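Long-range contacts in putative phosphosugar isomerase (Silicibacter pomeroyi DSS-3, PDB 3FJ1), which is of unknown function but, as a protein with two SIS domains, probably binds phosphosugars or related sugar derivatives: residues Val49-Ser54 / Gly102-Ile107; Leu94-Ser99 / Val122-Asp127; Gly118-Ala123 / Val135-Ile140; Asn126-Pro131 / Thr139-Ala144. All blocks are in the same frame, centred on the assembly; numbering follows the deposited sequence.

In the fold
All four contacts lie in the first SIS domain, around its parallel five-stranded sheet. Contacts 1 and 2 are buried, whereas contacts 3 and 4 are only partly so and involve the outermost strand 138-141. Contacts 2 and 3 join strand 120-125 to its two neighbours, 93-99 and 138-141, and share V122 and A123; both combine backbone hydrogen bonds with apolar side chains. Contact 4 follows where those strands run into loops, and there a side-chain amide, an aspartate and a bridging water join the loops. Contact 1 touches contact 2 through V49, which pairs with strand 93-99; its chemistry is chiefly apolar, with the charged end of R51 turned to the second subunit.

Contact 1 (Val49-Ser54 / Gly102-Ile107); sequences VARGSS and GKSPDI
I107, in the first turn of helix 105-116, packs against V49, A50 and R51 where strand 45-49 gives way to a loop. In the SIS fold such loops gather at the C-terminal ends of the parallel strands, and the serine-rich turn before this helix is consistent with the sugar-phosphate loop of related SIS proteins. Followed outward, the isoleucine meets a partner along both branches. Its CB lies only near V49 CG1, at 4.4 Å, but the CG2 branch closes on the same methyl, I107 CG2 to V49 CG1 being 3.9 Å. On the other branch CG1 is set opposite the carbonyl carbon (chi1 -58°) and faces the R51 side chain, with I107 CG1 3.9 Å from R51 CD. The tip, I107 CD1, presses onto the backbone of A50, 3.6 Å from A50 C. With an alanine here, a gap is likely to open between the A50 backbone and the aliphatic part of R51, and V49 CG1 would lose the CG2 methyl it meets. V49 reaches back with CG1 toward the helix backbone, 3.8 Å from I107 O. The bend of R51 at chi3 (-78°) carries its guanidinium away from this apolar patch, and its NE forms a salt bridge with E242 of the second subunit. Before the bend, R51 CD rests 3.7 Å from S104 OG. S104 is the N-cap residue of the helix, and its hydroxyl accepts a weak but nearly straight bond, I107 N to S104 OG, of 3.4 Å.

Contact 2 (Leu94-Ser99 / Val122-Asp127); sequences LCLAVS and VALTND
Five hydrogen bonds join L94-S99 to V122-D127. Four are backbone bonds: V122 N to C95 O, A97 N to V122 O, L124 N to A97 O at 2.8 Å, and S99 N to L124 O. The fifth comes from a side chain, T125 OG1 donating to S99 O at 2.9 Å and approaching nearly along the C=O axis. The threonine reaches this oxygen because OG1 stands trans to its own nitrogen (chi1 -176°), and from the same place it accepts from D127 N, making an ST turn with D127 N to T125 OG1 of 3.3 Å. A valine in its place would probably leave S99 O without its hydroxyl donor and the turn at D127 without its acceptor. CA-H...O contacts lie between the backbone bonds, such as A123 CA to A97 O. The pairing belongs to a beta-alpha-beta unit of the SIS domain: strand 93-99, helix 105-116 and strand 120-125, the two strands parallel with axes 18° apart. On the face shared by L96, V98, V122 and L124 the side chains interlock. L96 CD1 lies 3.9 Å from L124 CG, and V98 CG2 lies 4.1 Å from L124 CD1, with L61 and C58 of helix 53-69 covering this layer. The smaller A97 and A123 occupy the other face, where L132 packs on both. Nearer the start of the strands the fit is tight, with L94 CD1 only 3.5 Å from V122 CG2.

Contact 3 (Gly118-Ala123 / Val135-Ile140); sequences GALCVA and VSAHTI
Two side-chain rotations bring L120 and H138 together. L120 extends CG away from its backbone nitrogen (chi1 175°), while H138 turns its ring opposite its carbonyl carbon (chi1 -59°). L120 CD1 consequently meets the imidazole at its edge, in the ring plane, 4.0 Å from H138 CD2. The same methyl also touches A137, with L120 CD1 3.7 Å from A137 CB. Just beyond, C121 O is gripped twice where the incoming chain enters the sheet: H138 N donates at 3.1 Å to C121 O, and A137 N adds a weak, strongly bent bond. Regular parallel pairing follows, with A123 N bonded to H138 O and I140 N to A123 O, the latter 2.7 Å. V122 CG1 continues the apolar row, lying 4.0 Å from I140 CD1. On the reverse face S136 packs against A123, with S136 OG 3.5 Å from A123 CB, while its polar bond goes to L132 O. The two strands belong to the beta-alpha-beta unit 120-125, 131-134 and 138-141, in which a short helix makes the crossover. Helix 8-41 covers the L120, V122 and H138 face through V34, V37 and L38; helix 105-116 packs T111 against C121 and S136 on the other; strand 138-141 forms the sheet's edge within the chain, with 93-99 on the far side of 120-125.

Contact 4 (Asn126-Pro131 / Thr139-Ala144); sequences NDAASP and TIDIHA
At the C-terminal ends of two adjacent parallel strands, the loop after strand 120-125 is joined to the one after strand 138-141, chiefly by N126 gripping A144. N126 OD1 accepts from A144 N at 3.1 Å, in a bent bond whose donor stands above the amide's carbonyl plane, 38° out of it. With CG swung away from its own nitrogen (chi1 -155°), the amide also leans on the alanine methyl, N126 OD1 being 3.4 Å from A144 CB. Its other end is fixed as well, since N126 ND2 bonds to G145 O. I142 packs alongside, with I142 CG1 3.9 Å from N126 CB, and T158 and S159 of helix 153-171 adjoin that isoleucine. D141 holds its own loop through an Asx turn, H143 N donating to D141 OD1 at 2.9 Å from above the carboxylate plane. Its second oxygen reaches the other segment through a water that accepts from A128 N at 2.9 Å and donates to D141 OD2. A128 itself meets the strand loosely, A128 CA lying 4.1 Å from T139 CG2. The loop around it is bound by an Asx turn, A129 N to D127 OD1, and a type I turn from D127 to S130. S130 OG donates to D127 O and caps A133 N, making S130 the N-cap of helix 131-134 in a beta-alpha-beta unit of the parallel alpha/beta SIS fold.

Contact 1 (Val49-Ser54 / Gly102-Ile107)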
# COMPACT_ATOMS: atom_id res chain seq x y z
N VAL A 49 5.46 11.21 2.83
CA VAL A 49 6.31 10.53 3.80
C VAL A 49 5.47 10.32 5.08
O VAL A 49 5.05 11.28 5.74
CB VAL A 49 7.59 11.32 4.17
CG1 VAL A 49 8.48 10.51 5.14
CG2 VAL A 49 8.36 11.69 2.89
N ALA A 50 5.25 9.06 5.44
CA ALA A 50 4.41 8.74 6.58
C ALA A 50 4.45 7.23 6.90
O ALA A 50 4.89 6.41 6.07
CB ALA A 50 2.93 9.16 6.29
N ARG A 51 3.95 6.90 8.08
CA ARG A 51 3.79 5.50 8.49
C ARG A 51 2.50 5.35 9.29
O ARG A 51 1.94 6.34 9.75
CB ARG A 51 4.96 5.04 9.35
CG ARG A 51 5.23 5.93 10.52
CD ARG A 51 6.51 5.57 11.20
NE ARG A 51 6.37 4.40 12.04
CZ ARG A 51 5.87 4.43 13.28
NH1 ARG A 51 5.46 5.57 13.82
NH2 ARG A 51 5.80 3.31 14.01
N GLY A 52 2.03 4.11 9.44
CA GLY A 52 0.82 3.85 10.21
C GLY A 52 -0.41 4.57 9.70
O GLY A 52 -0.64 4.68 8.50
N SER A 53 -1.22 5.05 10.63
CA SER A 53 -2.45 5.74 10.29
C SER A 53 -2.17 7.00 9.45
O SER A 53 -2.97 7.36 8.59
CB SER A 53 -3.21 6.09 11.57
OG SER A 53 -4.44 6.73 11.30
N SER A 54 -1.04 7.67 9.72
CA SER A 54 -0.62 8.83 8.93
C SER A 54 -0.47 8.50 7.46
O SER A 54 -0.72 9.35 6.61
CB SER A 54 0.65 9.49 9.46
OG SER A 54 0.42 10.09 10.73
N GLY A 102 5.87 13.63 15.17
CA GLY A 102 7.05 14.14 14.47
C GLY A 102 8.38 13.66 15.02
O GLY A 102 9.40 14.29 14.79
N LYS A 103 8.38 12.53 15.72
CA LYS A 103 9.60 11.98 16.30
C LYS A 103 10.23 10.85 15.48
O LYS A 103 11.44 10.67 15.53
CB LYS A 103 9.34 11.48 17.74
CG LYS A 103 9.00 12.59 18.73
CD LYS A 103 8.53 12.00 20.04
CE LYS A 103 8.29 13.08 21.10
N SER A 104 9.44 10.08 14.74
CA SER A 104 9.99 8.92 14.00
C SER A 104 11.27 9.20 13.22
O SER A 104 11.23 9.94 12.23
CB SER A 104 8.96 8.35 13.02
OG SER A 104 9.57 7.32 12.21
N PRO A 105 12.40 8.58 13.62
CA PRO A 105 13.64 8.81 12.90
C PRO A 105 13.55 8.56 11.40
O PRO A 105 14.16 9.28 10.63
CB PRO A 105 14.63 7.84 13.58
CG PRO A 105 14.06 7.64 14.95
CD PRO A 105 12.59 7.69 14.78
N ASP A 106 12.83 7.52 10.98
CA ASP A 106 12.67 7.24 9.56
C ASP A 106 11.93 8.36 8.82
O ASP A 106 12.35 8.76 7.74
CB ASP A 106 11.94 5.91 9.35
CG ASP A 106 12.83 4.71 9.61
OD1 ASP A 106 14.03 4.87 9.95
OD2 ASP A 106 12.30 3.59 9.49
N ILE A 107 10.84 8.84 9.39
CA ILE A 107 10.06 9.92 8.78
C ILE A 107 10.89 11.22 8.71
O ILE A 107 10.87 11.93 7.71
CB ILE A 107 8.70 10.10 9.50
CG1 ILE A 107 7.89 8.79 9.48
CG2 ILE A 107 7.90 11.28 8.96
CD1 ILE A 107 7.65 8.19 8.11

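Contact 2 (Leu94-Ser99 / Val122-Asp127)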
# COMPACT_ATOMS: atom_id res chain seq x y z
N LEU A 94 6.78 18.94 -4.15
CA LEU A 94 6.29 19.20 -2.79
C LEU A 94 6.52 17.87 -2.07
O LEU A 94 6.10 16.81 -2.58
CB LEU A 94 4.79 19.45 -2.76
CG LEU A 94 4.03 19.36 -1.42
CD1 LEU A 94 4.57 20.36 -0.37
CD2 LEU A 94 2.52 19.62 -1.55
N CYS A 95 7.17 17.89 -0.92
CA CYS A 95 7.22 16.69 -0.08
C CYS A 95 6.31 16.92 1.14
O CYS A 95 6.56 17.82 1.95
CB CYS A 95 8.63 16.36 0.36
SG CYS A 95 8.68 14.90 1.46
N LEU A 96 5.27 16.11 1.27
CA LEU A 96 4.32 16.25 2.35
C LEU A 96 4.57 15.14 3.39
O LEU A 96 4.40 13.97 3.06
CB LEU A 96 2.92 16.16 1.77
CG LEU A 96 1.80 16.52 2.70
CD1 LEU A 96 1.88 17.98 3.17
CD2 LEU A 96 0.49 16.23 1.97
N ALA A 97 5.00 15.52 4.58
CA ALA A 97 5.27 14.57 5.66
C ALA A 97 4.13 14.64 6.67
O ALA A 97 3.73 15.72 7.09
CB ALA A 97 6.60 14.86 6.32
N VAL A 98 3.57 13.50 7.07
CA VAL A 98 2.46 13.52 8.03
C VAL A 98 2.82 12.63 9.23
O VAL A 98 3.12 11.47 9.05
CB VAL A 98 1.18 13.03 7.37
CG1 VAL A 98 0.02 13.08 8.36
CG2 VAL A 98 0.88 13.84 6.08
N SER A 99 2.80 13.19 10.45
CA SER A 99 3.16 12.42 11.63
C SER A 99 2.60 13.08 12.87
O SER A 99 2.89 14.26 13.08
CB SER A 99 4.68 12.39 11.77
OG SER A 99 5.07 11.84 13.01
N VAL A 122 6.85 20.17 3.60
CA VAL A 122 5.78 20.66 4.46
C VAL A 122 5.37 19.54 5.39
O VAL A 122 5.09 18.42 4.92
CB VAL A 122 4.56 21.09 3.62
CG1 VAL A 122 3.40 21.57 4.49
CG2 VAL A 122 4.94 22.18 2.59
N ALA A 123 5.36 19.80 6.70
CA ALA A 123 4.98 18.79 7.69
C ALA A 123 3.59 19.10 8.24
O ALA A 123 3.31 20.25 8.58
CB ALA A 123 5.98 18.75 8.84
N LEU A 124 2.75 18.06 8.31
CA LEU A 124 1.44 18.10 8.96
C LEU A 124 1.64 17.29 10.27
O LEU A 124 1.87 16.08 10.23
CB LEU A 124 0.35 17.46 8.12
CG LEU A 124 0.12 18.02 6.70
CD1 LEU A 124 -1.12 17.40 6.04
CD2 LEU A 124 0.05 19.52 6.69
N THR A 125 1.61 17.98 11.40
CA THR A 125 1.98 17.38 12.69
C THR A 125 1.24 18.04 13.84
O THR A 125 0.78 19.19 13.72
CB THR A 125 3.55 17.41 12.91
OG1 THR A 125 3.91 16.75 14.13
CG2 THR A 125 4.12 18.80 12.94
N ASN A 126 1.10 17.27 14.93
CA ASN A 126 0.48 17.75 16.18
C ASN A 126 1.52 18.36 17.13
O ASN A 126 1.18 18.80 18.24
CB ASN A 126 -0.28 16.60 16.87
CG ASN A 126 -1.40 17.09 17.78
OD1 ASN A 126 -2.03 18.15 17.54
ND2 ASN A 126 -1.68 16.32 18.85
N ASP A 127 2.80 18.34 16.74
CA ASP A 127 3.85 18.99 17.52
C ASP A 127 4.73 19.86 16.64
O ASP A 127 5.65 19.36 15.98
CB ASP A 127 4.69 17.95 18.27
CG ASP A 127 5.68 18.59 19.23
OD1 ASP A 127 5.85 19.83 19.18
OD2 ASP A 127 6.27 17.84 20.03

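Contact 3 (Gly118-Ala123 / Val135-Ile140)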
# COMPACT_ATOMS: atom_id res chain seq x y z
N GLY A 118 16.01 18.61 -3.12
CA GLY A 118 15.29 19.65 -3.85
C GLY A 118 13.84 19.94 -3.56
O GLY A 118 13.31 20.91 -4.11
N ALA A 119 13.20 19.13 -2.73
CA ALA A 119 11.77 19.27 -2.48
C ALA A 119 11.49 20.40 -1.50
O ALA A 119 12.36 20.77 -0.69
CB ALA A 119 11.17 17.97 -1.92
N LEU A 120 10.28 20.95 -1.61
CA LEU A 120 9.74 21.91 -0.64
C LEU A 120 9.04 21.02 0.37
O LEU A 120 8.00 20.42 0.08
CB LEU A 120 8.73 22.89 -1.29
CG LEU A 120 8.02 23.86 -0.33
CD1 LEU A 120 9.03 24.81 0.27
CD2 LEU A 120 6.92 24.64 -1.05
N CYS A 121 9.61 20.90 1.56
CA CYS A 121 9.04 20.01 2.59
C CYS A 121 8.07 20.71 3.52
O CYS A 121 8.42 21.74 4.12
CB CYS A 121 10.16 19.34 3.39
SG CYS A 121 11.28 18.44 2.29
N VAL A 122 6.85 20.17 3.60
CA VAL A 122 5.78 20.66 4.46
C VAL A 122 5.37 19.54 5.39
O VAL A 122 5.09 18.42 4.92
CB VAL A 122 4.56 21.09 3.62
CG1 VAL A 122 3.40 21.57 4.49
CG2 VAL A 122 4.94 22.18 2.59
N ALA A 123 5.36 19.80 6.70
CA ALA A 123 4.98 18.79 7.69
C ALA A 123 3.59 19.10 8.24
O ALA A 123 3.31 20.25 8.58
CB ALA A 123 5.98 18.75 8.84
N VAL A 135 13.14 19.76 10.32
CA VAL A 135 13.70 19.44 8.99
C VAL A 135 12.77 19.84 7.83
O VAL A 135 13.06 19.53 6.66
CB VAL A 135 14.15 17.96 8.87
CG1 VAL A 135 15.22 17.61 9.97
CG2 VAL A 135 12.95 17.00 8.93
N SER A 136 11.66 20.52 8.13
CA SER A 136 10.73 20.97 7.10
C SER A 136 10.81 22.47 6.83
O SER A 136 11.19 23.22 7.71
CB SER A 136 9.31 20.58 7.47
OG SER A 136 9.26 19.18 7.76
N ALA A 137 10.49 22.88 5.61
CA ALA A 137 10.45 24.29 5.24
C ALA A 137 9.25 24.97 5.89
O ALA A 137 9.33 26.14 6.26
CB ALA A 137 10.42 24.46 3.69
N HIS A 138 8.15 24.23 6.02
CA HIS A 138 6.95 24.73 6.65
C HIS A 138 6.32 23.65 7.51
O HIS A 138 6.37 22.47 7.17
CB HIS A 138 5.94 25.15 5.58
CG HIS A 138 6.45 26.21 4.67
ND1 HIS A 138 6.44 27.54 5.00
CD2 HIS A 138 7.01 26.13 3.44
CE1 HIS A 138 6.98 28.25 4.03
NE2 HIS A 138 7.35 27.42 3.07
N THR A 139 5.70 24.06 8.61
CA THR A 139 4.96 23.14 9.45
C THR A 139 3.54 23.63 9.62
O THR A 139 3.31 24.80 9.96
CB THR A 139 5.60 22.96 10.80
OG1 THR A 139 6.88 22.36 10.60
CG2 THR A 139 4.72 22.05 11.74
N ILE A 140 2.59 22.75 9.38
CA ILE A 140 1.20 23.04 9.65
C ILE A 140 0.79 22.25 10.90
O ILE A 140 0.74 21.00 10.89
CB ILE A 140 0.29 22.70 8.46
CG1 ILE A 140 0.62 23.63 7.29
CG2 ILE A 140 -1.16 22.80 8.86
CD1 ILE A 140 0.05 23.22 5.97

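Contact 4 (Asn126-Pro131 / Thr139-Ala144)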
# COMPACT_ATOMS: atom_id res chain seq x y z
N ASN A 126 1.10 17.27 14.93
CA ASN A 126 0.48 17.75 16.18
C ASN A 126 1.52 18.36 17.13
O ASN A 126 1.18 18.80 18.24
CB ASN A 126 -0.28 16.60 16.87
CG ASN A 126 -1.40 17.09 17.78
OD1 ASN A 126 -2.03 18.15 17.54
ND2 ASN A 126 -1.68 16.32 18.85
N ASP A 127 2.80 18.34 16.74
CA ASP A 127 3.85 18.99 17.52
C ASP A 127 4.73 19.86 16.64
O ASP A 127 5.65 19.36 15.98
CB ASP A 127 4.69 17.95 18.27
CG ASP A 127 5.68 18.59 19.23
OD1 ASP A 127 5.85 19.83 19.18
OD2 ASP A 127 6.27 17.84 20.03
N ALA A 128 4.46 21.16 16.65
CA ALA A 128 5.23 22.11 15.85
C ALA A 128 6.70 22.28 16.28
O ALA A 128 7.47 22.93 15.59
CB ALA A 128 4.52 23.47 15.83
N ALA A 129 7.10 21.74 17.43
CA ALA A 129 8.48 21.85 17.88
C ALA A 129 9.23 20.53 17.74
O ALA A 129 10.36 20.41 18.21
CB ALA A 129 8.54 22.34 19.33
N SER A 130 8.63 19.56 17.03
CA SER A 130 9.21 18.23 16.85
C SER A 130 10.43 18.19 15.94
O SER A 130 10.69 19.13 15.19
CB SER A 130 8.16 17.33 16.23
OG SER A 130 7.85 17.83 14.96
N PRO A 131 11.20 17.10 16.02
CA PRO A 131 12.29 16.89 15.07
C PRO A 131 11.87 17.06 13.59
O PRO A 131 12.60 17.67 12.81
CB PRO A 131 12.75 15.46 15.40
CG PRO A 131 12.45 15.32 16.86
CD PRO A 131 11.15 16.05 17.05
N THR A 139 5.70 24.06 8.61
CA THR A 139 4.96 23.14 9.45
C THR A 139 3.54 23.63 9.62
O THR A 139 3.31 24.80 9.96
CB THR A 139 5.60 22.96 10.80
OG1 THR A 139 6.88 22.36 10.60
CG2 THR A 139 4.72 22.05 11.74
N ILE A 140 2.59 22.75 9.38
CA ILE A 140 1.20 23.04 9.65
C ILE A 140 0.79 22.25 10.90
O ILE A 140 0.74 21.00 10.89
CB ILE A 140 0.29 22.70 8.46
CG1 ILE A 140 0.62 23.63 7.29
CG2 ILE A 140 -1.16 22.80 8.86
CD1 ILE A 140 0.05 23.22 5.97
N ASP A 141 0.52 22.97 11.98
CA ASP A 141 0.02 22.38 13.21
C ASP A 141 -1.45 21.94 12.97
O ASP A 141 -2.32 22.75 12.62
CB ASP A 141 0.10 23.43 14.31
CG ASP A 141 -0.25 22.91 15.70
OD1 ASP A 141 -0.95 21.89 15.87
OD2 ASP A 141 0.16 23.62 16.65
N ILE A 142 -1.70 20.65 13.16
CA ILE A 142 -3.05 20.08 12.95
C ILE A 142 -4.08 20.36 14.06
O ILE A 142 -5.29 20.10 13.89
CB ILE A 142 -2.98 18.55 12.63
CG1 ILE A 142 -2.59 17.71 13.87
CG2 ILE A 142 -2.00 18.35 11.39
CD1 ILE A 142 -2.60 16.18 13.63
N HIS A 143 -3.63 20.91 15.18
CA HIS A 143 -4.54 21.26 16.27
C HIS A 143 -5.47 20.13 16.74
O HIS A 143 -6.65 20.34 17.00
CB HIS A 143 -5.36 22.52 15.88
CG HIS A 143 -4.53 23.76 15.71
ND1 HIS A 143 -3.88 24.07 14.53
CD2 HIS A 143 -4.23 24.75 16.57
CE1 HIS A 143 -3.22 25.21 14.68
NE2 HIS A 143 -3.42 25.64 15.91
N ALA A 144 -4.92 18.92 16.85
CA ALA A 144 -5.65 17.76 17.32
C ALA A 144 -5.72 17.80 18.84
O ALA A 144 -6.64 17.25 19.42
CB ALA A 144 -4.93 16.49 16.89
O HOH W 1 -1.35 20.75 18.20
O HOH W 2 2.18 21.96 18.20